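Local atomic coordinates of solute-binding protein Csal_2479 (Chromohalobacter salexigens, PDB entry 4P1L), a protein that binds D-glucuronate in the periplasm and probably delivers it to a tripartite ATP-independent (TRAP) transporter for import into the cell. Residues N207-Y212 / Q278-A283; W29-P34 / M188-V193; E124-A129 / T319-A324; A99-L104 / P312-L317. One frame throughout, in Å; residues are numbered along the deposited sequence. Where two conformers were deposited one is given.

Contact 1. Residues N207-Y212 / Q278-A283. With BDP (beta-D-glucopyranuronic acid), chain C.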
# COMPACT_ATOMS: atom_id res chain seq x y z
N ASN A 207 2.08 -8.56 5.00
CA ASN A 207 2.32 -7.13 5.11
C ASN A 207 3.80 -6.85 5.30
O ASN A 207 4.62 -7.78 5.43
CB ASN A 207 1.51 -6.51 6.27
CG ASN A 207 0.85 -5.23 5.88
OD1 ASN A 207 1.51 -4.32 5.31
ND2 ASN A 207 -0.45 -5.13 6.10
N ASN A 208 4.12 -5.56 5.31
CA ASN A 208 5.46 -5.08 5.59
C ASN A 208 5.73 -5.10 7.08
O ASN A 208 4.81 -5.33 7.88
CB ASN A 208 5.64 -3.68 5.03
CG ASN A 208 4.52 -2.73 5.48
OD1 ASN A 208 4.20 -2.64 6.67
ND2 ASN A 208 3.93 -2.03 4.53
N TYR A 209 6.98 -4.89 7.47
CA TYR A 209 7.34 -4.94 8.88
C TYR A 209 6.57 -3.91 9.74
O TYR A 209 6.00 -4.26 10.80
CB TYR A 209 8.84 -4.78 9.04
CG TYR A 209 9.68 -6.02 8.79
CD1 TYR A 209 9.50 -7.18 9.51
CD2 TYR A 209 10.71 -6.00 7.85
CE1 TYR A 209 10.31 -8.32 9.28
CE2 TYR A 209 11.52 -7.11 7.61
CZ TYR A 209 11.32 -8.27 8.33
OH TYR A 209 12.13 -9.37 8.11
N PRO A 210 6.52 -2.65 9.30
CA PRO A 210 5.85 -1.70 10.19
C PRO A 210 4.39 -2.00 10.43
O PRO A 210 3.93 -1.76 11.55
CB PRO A 210 6.06 -0.35 9.52
CG PRO A 210 7.30 -0.55 8.71
CD PRO A 210 7.20 -1.96 8.20
N SER A 211 3.69 -2.59 9.47
CA SER A 211 2.29 -2.93 9.69
C SER A 211 2.15 -4.15 10.58
O SER A 211 1.36 -4.15 11.53
CB SER A 211 1.59 -3.16 8.35
OG SER A 211 1.35 -1.93 7.69
N TYR A 212 2.94 -5.17 10.26
CA TYR A 212 2.98 -6.41 11.01
C TYR A 212 3.22 -6.11 12.48
O TYR A 212 2.58 -6.68 13.34
CB TYR A 212 4.08 -7.28 10.43
CG TYR A 212 4.38 -8.59 11.14
CD1 TYR A 212 3.41 -9.55 11.33
CD2 TYR A 212 5.68 -8.88 11.58
CE1 TYR A 212 3.72 -10.78 11.94
CE2 TYR A 212 5.99 -10.09 12.17
CZ TYR A 212 5.01 -11.04 12.34
OH TYR A 212 5.36 -12.23 12.94
N GLN A 278 13.55 -4.93 14.60
CA GLN A 278 14.28 -5.22 15.83
C GLN A 278 13.29 -5.51 16.96
O GLN A 278 13.51 -6.40 17.79
CB GLN A 278 15.19 -4.06 16.23
CG GLN A 278 16.24 -4.48 17.29
CD GLN A 278 17.01 -5.76 16.91
OE1 GLN A 278 17.63 -5.84 15.85
NE2 GLN A 278 16.93 -6.77 17.78
N LYS A 279 12.19 -4.78 16.97
CA LYS A 279 11.18 -4.99 18.00
C LYS A 279 10.57 -6.39 17.90
O LYS A 279 10.47 -7.09 18.89
CB LYS A 279 10.10 -3.92 17.91
CG LYS A 279 8.88 -4.22 18.77
CD LYS A 279 7.94 -3.03 18.81
CE LYS A 279 6.67 -3.35 19.58
NZ LYS A 279 5.57 -2.34 19.37
N ILE A 280 10.19 -6.80 16.71
CA ILE A 280 9.58 -8.11 16.57
C ILE A 280 10.61 -9.21 16.82
O ILE A 280 10.28 -10.26 17.39
CB ILE A 280 8.87 -8.28 15.19
CG1 ILE A 280 9.89 -8.23 14.06
CG2 ILE A 280 7.81 -7.23 15.01
CD1 ILE A 280 9.27 -8.57 12.70
N LEU A 281 11.87 -8.99 16.45
CA LEU A 281 12.88 -9.99 16.76
C LEU A 281 13.07 -10.11 18.26
O LEU A 281 13.14 -11.22 18.78
CB LEU A 281 14.22 -9.69 16.09
CG LEU A 281 14.33 -10.04 14.60
CD1 LEU A 281 15.64 -9.52 14.07
CD2 LEU A 281 14.21 -11.55 14.38
N ASP A 282 13.15 -8.98 18.96
CA ASP A 282 13.31 -9.01 20.41
C ASP A 282 12.14 -9.72 21.10
O ASP A 282 12.28 -10.23 22.22
CB ASP A 282 13.47 -7.60 20.98
CG ASP A 282 14.81 -6.99 20.62
OD1 ASP A 282 15.69 -7.75 20.14
OD2 ASP A 282 14.98 -5.77 20.81
N ALA A 283 10.99 -9.75 20.43
CA ALA A 283 9.79 -10.39 20.97
C ALA A 283 9.72 -11.89 20.69
O ALA A 283 8.78 -12.56 21.11
CB ALA A 283 8.55 -9.71 20.43
C1 BDP C . -0.62 -1.50 4.85
C2 BDP C . -1.09 -0.28 4.07
C3 BDP C . -2.44 0.11 4.55
C4 BDP C . -3.35 -1.05 4.33
C5 BDP C . -2.84 -2.31 5.08
C6 BDP C . -3.71 -3.54 4.85
O2 BDP C . -0.16 0.75 4.35
O3 BDP C . -2.91 1.24 3.64
O4 BDP C . -4.68 -0.73 4.78
O5 BDP C . -1.54 -2.59 4.65
O6A BDP C . -3.12 -4.66 4.82
O1 BDP C . 0.61 -1.91 4.37
O6B BDP C . -4.95 -3.41 4.78
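The anomeric hydroxyl O1 of beta-D-glucuronate is gripped by two neighbouring asparagines. It gives its proton to Asn-207 OD1 at 2.7 Å and takes a weak, bent bond from Asn-208 ND2 at 3.3 Å. The other end of the first amide is used too: Asn-207 ND2 donates to the ring oxygen O5 at 3.1 Å, with an N-H...O angle of 161°, so the amide spans two sugar oxygens. Asn-207 OD1 also accepts the backbone N of Asn-208, in the carbonyl plane, which helps fix the rotation of that amide. Asn-208 has a second job. As N-cap of helix 209-214, it turns OD1 to the backbone N of Ser-211 at 2.8 Å, while ND2 also reaches Ser-143 O. This is the ligand cleft of a two-lobed periplasmic binding protein of the TRAP family, and the first turn of the helix lies beside the C-terminal end of the long helix 248-282. There the contact turns apolar. The CD1 methyl of Ile-280 meets both tyrosines of the first turn, lying obliquely 3.5 Å from Tyr-209 CD1 and in the ring plane 3.7 Å from Tyr-212 CE2, at that ring's edge. Ile-280 reaches them with CG1 placed between its backbone N and carbonyl carbon (chi1 65°). Tyr-209 stacks on Tyr-224, and Tyr-212 OH is hydrogen-bonded to Ala-221 O.

Contact 2. Residues W29-P34 / M188-V193. With BDP (beta-D-glucopyranuronic acid), chain C.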
# COMPACT_ATOMS: atom_id res chain seq x y z
N TRP A 29 -7.37 11.71 5.52
CA TRP A 29 -7.57 10.35 6.00
C TRP A 29 -6.26 9.58 6.02
O TRP A 29 -5.47 9.63 5.06
CB TRP A 29 -8.56 9.64 5.07
CG TRP A 29 -8.95 8.23 5.46
CD1 TRP A 29 -10.03 7.86 6.20
CD2 TRP A 29 -8.29 7.02 5.09
NE1 TRP A 29 -10.08 6.50 6.34
CE2 TRP A 29 -9.01 5.96 5.67
CE3 TRP A 29 -7.14 6.72 4.35
CZ2 TRP A 29 -8.64 4.63 5.53
CZ3 TRP A 29 -6.77 5.39 4.21
CH2 TRP A 29 -7.52 4.36 4.78
N ASN A 30 -6.02 8.87 7.11
CA ASN A 30 -4.92 7.91 7.23
C ASN A 30 -5.44 6.71 8.01
O ASN A 30 -6.13 6.89 9.01
CB ASN A 30 -3.77 8.59 7.96
CG ASN A 30 -2.62 7.69 8.23
OD1 ASN A 30 -2.35 6.74 7.47
ND2 ASN A 30 -1.84 8.04 9.25
N ILE A 31 -5.14 5.50 7.54
CA ILE A 31 -5.57 4.30 8.24
C ILE A 31 -4.68 4.00 9.48
O ILE A 31 -5.13 3.32 10.42
CB ILE A 31 -5.59 3.06 7.28
CG1 ILE A 31 -6.29 1.86 7.93
CG2 ILE A 31 -4.18 2.63 6.83
CD1 ILE A 31 -6.77 0.80 6.92
N HIS A 32 -3.44 4.48 9.45
CA HIS A 32 -2.42 4.11 10.46
C HIS A 32 -2.48 5.05 11.67
O HIS A 32 -3.13 6.10 11.63
CB HIS A 32 -1.02 4.16 9.85
CG HIS A 32 -0.81 3.20 8.71
ND1 HIS A 32 -0.62 1.85 8.90
CD2 HIS A 32 -0.77 3.40 7.37
CE1 HIS A 32 -0.49 1.25 7.73
NE2 HIS A 32 -0.57 2.17 6.78
N PRO A 33 -1.79 4.67 12.76
CA PRO A 33 -1.68 5.60 13.89
C PRO A 33 -0.89 6.86 13.52
O PRO A 33 -0.10 6.82 12.56
CB PRO A 33 -0.92 4.78 14.94
CG PRO A 33 -1.09 3.34 14.53
CD PRO A 33 -1.19 3.35 13.04
N PRO A 34 -1.07 7.96 14.27
CA PRO A 34 -0.34 9.19 14.01
C PRO A 34 1.18 8.98 13.99
O PRO A 34 1.82 9.67 13.24
CB PRO A 34 -0.74 10.12 15.19
CG PRO A 34 -1.96 9.50 15.80
CD PRO A 34 -2.00 8.06 15.42
N MSE A 188 -10.51 -8.96 3.97
CA MSE A 188 -10.95 -8.45 5.27
C MSE A 188 -10.35 -7.07 5.56
O MSE A 188 -9.20 -6.81 5.19
CB MSE A 188 -10.51 -9.44 6.35
CG MSE A 188 -10.96 -9.14 7.73
SE MSE A 188 -10.20 -10.45 9.02
CE MSE A 188 -10.62 -12.07 8.10
N ALA A 189 -11.12 -6.21 6.20
CA ALA A 189 -10.65 -4.90 6.70
C ALA A 189 -9.44 -5.07 7.59
O ALA A 189 -9.40 -5.94 8.44
CB ALA A 189 -11.75 -4.18 7.45
N TYR A 190 -8.44 -4.22 7.38
CA TYR A 190 -7.19 -4.25 8.15
C TYR A 190 -7.42 -4.30 9.67
O TYR A 190 -6.76 -5.07 10.38
CB TYR A 190 -6.38 -3.01 7.74
CG TYR A 190 -5.00 -2.86 8.33
CD1 TYR A 190 -4.08 -3.91 8.30
CD2 TYR A 190 -4.59 -1.65 8.88
CE1 TYR A 190 -2.81 -3.75 8.83
CE2 TYR A 190 -3.32 -1.49 9.40
CZ TYR A 190 -2.44 -2.55 9.37
OH TYR A 190 -1.18 -2.41 9.89
N GLY A 191 -8.35 -3.47 10.17
CA GLY A 191 -8.62 -3.34 11.58
C GLY A 191 -9.13 -4.60 12.26
O GLY A 191 -9.02 -4.75 13.47
N GLU A 192 -9.65 -5.52 11.46
CA GLU A 192 -10.22 -6.74 11.99
C GLU A 192 -9.25 -7.91 12.05
O GLU A 192 -9.56 -8.98 12.60
CB GLU A 192 -11.42 -7.13 11.14
CG GLU A 192 -12.59 -6.19 11.31
CD GLU A 192 -13.72 -6.49 10.36
OE1 GLU A 192 -13.72 -7.60 9.77
OE2 GLU A 192 -14.60 -5.62 10.22
N VAL A 193 -8.06 -7.71 11.50
CA VAL A 193 -7.16 -8.85 11.28
C VAL A 193 -6.62 -9.40 12.60
O VAL A 193 -6.53 -10.61 12.76
CB VAL A 193 -6.00 -8.49 10.35
CG1 VAL A 193 -4.98 -9.65 10.25
CG2 VAL A 193 -6.53 -8.14 8.98
C1 BDP C . -0.62 -1.50 4.85
C2 BDP C . -1.09 -0.28 4.07
C3 BDP C . -2.44 0.11 4.55
C4 BDP C . -3.35 -1.05 4.33
C5 BDP C . -2.84 -2.31 5.08
C6 BDP C . -3.71 -3.54 4.85
O2 BDP C . -0.16 0.75 4.35
O3 BDP C . -2.91 1.24 3.64
O4 BDP C . -4.68 -0.73 4.78
O5 BDP C . -1.54 -2.59 4.65
O6A BDP C . -3.12 -4.66 4.82
O1 BDP C . 0.61 -1.91 4.37
O6B BDP C . -4.95 -3.41 4.78
O HOH W 1 -0.56 0.11 11.16
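CB of Tyr-190 meets both the sugar and Ile-31, lying 3.3 Å from the glucuronate carboxylate oxygen O6B and 3.9 Å from Ile-31 CD1. With CG anti to the backbone N (chi1 -176°), the ring runs out alongside the sugar. CD1 lies 3.5 Å from the carboxylate carbon C6, which sits over one ring face, and the same face takes C5, offset toward the rim. On the other branch, CD2 packs obliquely against the Ile-31 CD1 methyl at 3.8 Å, and farther along CE2 comes near His-32 CE1, the two rings being inclined at 71° without stacking. At the tip, OH shares a water with His-32 ND1 that lies in the plane of both rings, a bridge between the two segments. The contact spans the cleft of a type II periplasmic binding fold: residues 29-34 leave strand 26-29 of the five-stranded sheet, and 188-193 follow strand 184-187 of the two-stranded sheet. His-32 works from both nitrogens, since NE2 donates to the sugar hydroxyl O2 at 2.8 Å while ND1 holds the water. Its ring is further backed by Ile-31 CG2 on one face, and it stacks with Tyr-36. Behind it, Asn-30 OD1 accepts the backbone N of His-32 at 3.2 Å from well above the carbonyl plane, an Asx turn that sets the bend of this loop. Ile-31 also puts CD1 3.4 Å from the sugar hydroxyl O4.

Contact 3. Residues E124-A129 / T319-A324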
# COMPACT_ATOMS: atom_id res chain seq x y z
N GLU A 124 3.41 9.03 -13.85
CA GLU A 124 2.46 10.02 -14.35
C GLU A 124 1.25 9.35 -14.99
O GLU A 124 0.14 9.85 -14.92
CB GLU A 124 3.12 10.99 -15.34
CG GLU A 124 3.94 12.09 -14.70
CD GLU A 124 3.11 13.05 -13.84
OE1 GLU A 124 1.94 13.32 -14.17
OE2 GLU A 124 3.65 13.52 -12.81
N ARG A 125 1.47 8.21 -15.65
CA ARG A 125 0.35 7.49 -16.24
C ARG A 125 -0.62 7.04 -15.13
O ARG A 125 -1.82 6.96 -15.35
CB ARG A 125 0.83 6.24 -16.98
CG ARG A 125 1.55 6.52 -18.25
CD ARG A 125 1.89 5.21 -18.95
NE ARG A 125 3.29 5.17 -19.35
CZ ARG A 125 3.88 4.13 -19.94
NH1 ARG A 125 3.18 3.03 -20.21
NH2 ARG A 125 5.17 4.19 -20.25
N PHE A 126 -0.09 6.67 -13.97
CA PHE A 126 -0.96 6.29 -12.85
C PHE A 126 -1.73 7.49 -12.29
O PHE A 126 -2.92 7.40 -11.97
CB PHE A 126 -0.19 5.58 -11.73
CG PHE A 126 0.24 4.20 -12.10
CD1 PHE A 126 -0.69 3.16 -12.15
CD2 PHE A 126 1.56 3.93 -12.41
CE1 PHE A 126 -0.31 1.90 -12.50
CE2 PHE A 126 1.94 2.65 -12.78
CZ PHE A 126 1.01 1.63 -12.81
N ALA A 127 -1.03 8.62 -12.18
CA ALA A 127 -1.68 9.84 -11.75
C ALA A 127 -2.81 10.20 -12.72
O ALA A 127 -3.90 10.58 -12.30
CB ALA A 127 -0.68 10.99 -11.67
N ASP A 128 -2.54 10.09 -14.02
CA ASP A 128 -3.56 10.38 -15.03
C ASP A 128 -4.78 9.50 -14.81
O ASP A 128 -5.92 9.95 -14.91
CB ASP A 128 -3.00 10.16 -16.44
CG ASP A 128 -2.06 11.26 -16.88
OD1 ASP A 128 -1.97 12.32 -16.21
OD2 ASP A 128 -1.41 11.08 -17.93
N ALA A 129 -4.56 8.22 -14.53
CA ALA A 129 -5.67 7.29 -14.37
C ALA A 129 -6.51 7.63 -13.13
O ALA A 129 -7.75 7.56 -13.17
CB ALA A 129 -5.18 5.88 -14.30
N THR A 319 4.53 -4.26 -19.38
CA THR A 319 5.84 -4.50 -19.97
C THR A 319 6.79 -3.32 -19.79
O THR A 319 7.99 -3.53 -19.62
CB THR A 319 5.75 -4.93 -21.47
OG1 THR A 319 5.16 -3.88 -22.22
CG2 THR A 319 4.89 -6.14 -21.62
N ASP A 320 6.26 -2.09 -19.75
CA ASP A 320 7.13 -0.94 -19.53
C ASP A 320 7.73 -0.99 -18.11
O ASP A 320 8.91 -0.70 -17.92
CB ASP A 320 6.41 0.39 -19.76
CG ASP A 320 6.15 0.70 -21.25
OD1 ASP A 320 6.73 0.03 -22.14
OD2 ASP A 320 5.35 1.63 -21.52
N ILE A 321 6.92 -1.38 -17.13
CA ILE A 321 7.42 -1.48 -15.77
C ILE A 321 8.46 -2.60 -15.67
O ILE A 321 9.51 -2.44 -15.04
CB ILE A 321 6.27 -1.71 -14.78
CG1 ILE A 321 5.45 -0.41 -14.65
CG2 ILE A 321 6.82 -2.15 -13.41
CD1 ILE A 321 4.06 -0.61 -14.00
N GLN A 322 8.18 -3.74 -16.28
CA GLN A 322 9.12 -4.85 -16.26
C GLN A 322 10.43 -4.45 -16.96
O GLN A 322 11.52 -4.71 -16.45
CB GLN A 322 8.55 -6.07 -16.95
CG GLN A 322 7.30 -6.66 -16.28
CD GLN A 322 6.69 -7.77 -17.12
OE1 GLN A 322 6.60 -7.67 -18.35
NE2 GLN A 322 6.30 -8.85 -16.46
N ASP A 323 10.30 -3.82 -18.11
CA ASP A 323 11.47 -3.47 -18.91
C ASP A 323 12.32 -2.42 -18.20
O ASP A 323 13.54 -2.39 -18.38
CB ASP A 323 11.05 -2.98 -20.30
CG ASP A 323 10.50 -4.10 -21.18
OD1 ASP A 323 10.53 -5.28 -20.77
OD2 ASP A 323 10.02 -3.80 -22.29
N ALA A 324 11.70 -1.60 -17.35
CA ALA A 324 12.43 -0.50 -16.72
C ALA A 324 13.33 -1.01 -15.59
O ALA A 324 14.02 -0.22 -14.94
CB ALA A 324 11.46 0.56 -16.18
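Helix-to-helix packing joins the C-terminal helix 315-323 to helix 121-132, with a salt bridge on its more exposed side and an apolar touch inside it. The helices meet here through long side chains: even Arg-125 and Asp-320, whose alpha carbons are nearest across the two segments, have them 11.3 Å apart. Arg-125 reaches over with CG beside its backbone N and a chain bent at chi3 (-131°), and presents the end of the guanidinium to one carboxylate oxygen. NH1 and NH2 each donate to Asp-320 OD2, both at 2.9 Å and both moderately bent. That oxygen lies in the guanidinium plane, but the carboxylate itself stands almost perpendicular to it, at 86°. The grip is therefore a fork on a single atom, not the side-by-side pairing in which each nitrogen takes its own oxygen. NH1 uses the anti lone pair of OD2, while NH2 meets the same side from well out of the carboxylate plane. Arg-125 has a second acid partner, Glu-121, bridged through NE, so two carboxylates probably share its charge and help fix its orientation. Deeper in, Phe-126 and Ile-321 approach from opposite directions: the Ile-321 CD1 methyl comes in the ring plane to the far edge of the phenyl, 4.0 Å from CZ and slightly farther from CE2. Helix 111-118 closes this interior, with Met-118 on Phe-126 and Ile-117 on Ile-321, while Ile-122 of helix 121-132 touches both Asp-320 and Ile-321.

Contact 4. Residues A99-L104 / P312-L317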
# COMPACT_ATOMS: atom_id res chain seq x y z
N ALA A 99 -4.56 0.97 -11.97
CA ALA A 99 -3.94 0.74 -10.67
C ALA A 99 -3.76 -0.73 -10.37
O ALA A 99 -2.85 -1.09 -9.60
CB ALA A 99 -4.75 1.43 -9.54
N ASN A 100 -4.57 -1.61 -10.96
CA ASN A 100 -4.41 -3.04 -10.71
C ASN A 100 -3.05 -3.57 -11.15
O ASN A 100 -2.59 -4.60 -10.64
CB ASN A 100 -5.48 -3.88 -11.41
CG ASN A 100 -6.74 -3.98 -10.61
OD1 ASN A 100 -6.71 -4.34 -9.44
ND2 ASN A 100 -7.86 -3.58 -11.22
N VAL A 101 -2.40 -2.88 -12.07
CA VAL A 101 -1.08 -3.33 -12.52
C VAL A 101 -0.12 -3.41 -11.34
O VAL A 101 0.72 -4.30 -11.28
CB VAL A 101 -0.52 -2.38 -13.60
CG1 VAL A 101 0.95 -2.69 -13.90
CG2 VAL A 101 -1.35 -2.50 -14.88
N LEU A 102 -0.27 -2.49 -10.38
CA LEU A 102 0.61 -2.40 -9.23
C LEU A 102 0.41 -3.55 -8.26
O LEU A 102 1.24 -3.79 -7.40
CB LEU A 102 0.39 -1.07 -8.50
CG LEU A 102 0.66 0.15 -9.35
CD1 LEU A 102 0.24 1.43 -8.58
CD2 LEU A 102 2.11 0.21 -9.82
N SER A 103 -0.72 -4.25 -8.40
CA SER A 103 -1.03 -5.40 -7.54
C SER A 103 -0.66 -6.71 -8.19
O SER A 103 -0.94 -7.77 -7.64
CB SER A 103 -2.52 -5.39 -7.19
OG SER A 103 -2.80 -4.36 -6.28
N LEU A 104 -0.02 -6.66 -9.35
CA LEU A 104 0.53 -7.89 -9.89
C LEU A 104 1.71 -8.32 -9.02
O LEU A 104 2.64 -7.53 -8.80
CB LEU A 104 0.91 -7.72 -11.37
CG LEU A 104 -0.25 -7.55 -12.37
CD1 LEU A 104 0.23 -7.01 -13.74
CD2 LEU A 104 -1.00 -8.89 -12.58
N PRO A 312 -6.05 -5.56 -22.56
CA PRO A 312 -4.99 -5.43 -23.57
C PRO A 312 -4.42 -4.01 -23.60
O PRO A 312 -3.25 -3.82 -23.97
CB PRO A 312 -5.71 -5.74 -24.88
CG PRO A 312 -7.19 -5.45 -24.59
CD PRO A 312 -7.36 -5.90 -23.16
N GLU A 313 -5.23 -3.02 -23.19
CA GLU A 313 -4.79 -1.63 -23.21
C GLU A 313 -3.81 -1.32 -22.09
O GLU A 313 -3.20 -0.26 -22.07
CB GLU A 313 -5.98 -0.63 -23.15
CG GLU A 313 -6.63 -0.45 -21.76
CD GLU A 313 -7.41 -1.67 -21.30
OE1 GLU A 313 -7.57 -2.64 -22.08
OE2 GLU A 313 -7.86 -1.68 -20.14
N LEU A 314 -3.66 -2.26 -21.15
CA LEU A 314 -2.75 -2.08 -20.03
C LEU A 314 -1.49 -2.95 -20.20
O LEU A 314 -0.57 -2.90 -19.39
CB LEU A 314 -3.45 -2.42 -18.71
CG LEU A 314 -4.59 -1.51 -18.26
CD1 LEU A 314 -5.19 -2.00 -16.94
CD2 LEU A 314 -4.10 -0.07 -18.10
N GLU A 315 -1.43 -3.72 -21.29
CA GLU A 315 -0.31 -4.62 -21.48
C GLU A 315 1.01 -3.86 -21.53
O GLU A 315 2.01 -4.29 -20.95
CB GLU A 315 -0.46 -5.44 -22.76
CG GLU A 315 0.73 -6.42 -22.97
CD GLU A 315 0.39 -7.55 -23.91
OE1 GLU A 315 -0.65 -7.46 -24.61
OE2 GLU A 315 1.16 -8.55 -23.93
N SER A 316 1.03 -2.74 -22.24
CA SER A 316 2.27 -1.99 -22.40
C SER A 316 2.71 -1.31 -21.10
O SER A 316 3.91 -1.07 -20.89
CB SER A 316 2.15 -1.00 -23.57
OG SER A 316 1.31 0.09 -23.25
N LEU A 317 1.76 -1.03 -20.20
CA LEU A 317 2.11 -0.56 -18.88
C LEU A 317 2.81 -1.68 -18.09
O LEU A 317 3.81 -1.43 -17.42
CB LEU A 317 0.86 -0.06 -18.16
CG LEU A 317 1.04 0.56 -16.78
CD1 LEU A 317 2.12 1.64 -16.77
CD2 LEU A 317 -0.31 1.12 -16.29
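Val-101 meets Leu-317 and Leu-314 through one methyl: CG2 lies 4.0 Å from Leu-317 CD2 and a looser 4.4 Å from Leu-314 CB. All three residues are buried, and Val-101, with 73 Å² shielded by the other segment, is the most deeply covered of the three, against 35 Å² for Leu-317 and 29 Å² for Leu-314. Its CG1 stands anti to the backbone N (chi1 170°), which leaves CG2 on the side facing the leucines. The two leucines are three residues apart where helix 315-323 begins, and both aim their beta carbons at the valine. Leu-317 comes in slantwise with CG anti to its backbone N, and only one of its two end methyls makes the touch. No hydrogen bond crosses the contact, so the fit rests on apolar packing alone. The solvent side of 312-317 differs: Glu-313, Glu-315 and Ser-316 are exposed, and the beta carbon of Glu-315 points away from residues 99-104. The opposing segment is compactly coiled, each of Leu-102, Ser-103 and Leu-104 donating its backbone N to the carbonyl three residues back. Phe-307 of helix 301-310 packs against both Val-101 and Leu-314, Ile-122 of helix 121-132 lies against Leu-317, and Val-318 and Ile-321 reach Val-101, so the loop ahead of helix 111-118 is seated between the last two helices of the chain.

Overall arrangement
The four contacts form two pairs on opposite sides of the chain's centre. Contacts 1 and 2, with centres about 16 Å apart, share the sugar and touch directly, Ser-211 CB packing 3.3 Å from Tyr-190 OH; they follow each other along the chain, contact 2 first. The centres of contacts 3 and 4 are about 8 Å apart; the two share helix 315-323 and interlock, with Phe-126 CZ 3.5 Å from Leu-102 CD2. Both bring the C-terminal end back to residues 99-129, so contact 1 is nested inside their loops while contact 2 crosses them. The pairs do not touch: one lines part of the binding cleft, and the other packs the chain's last helix against residues 99-129, away from the ligand.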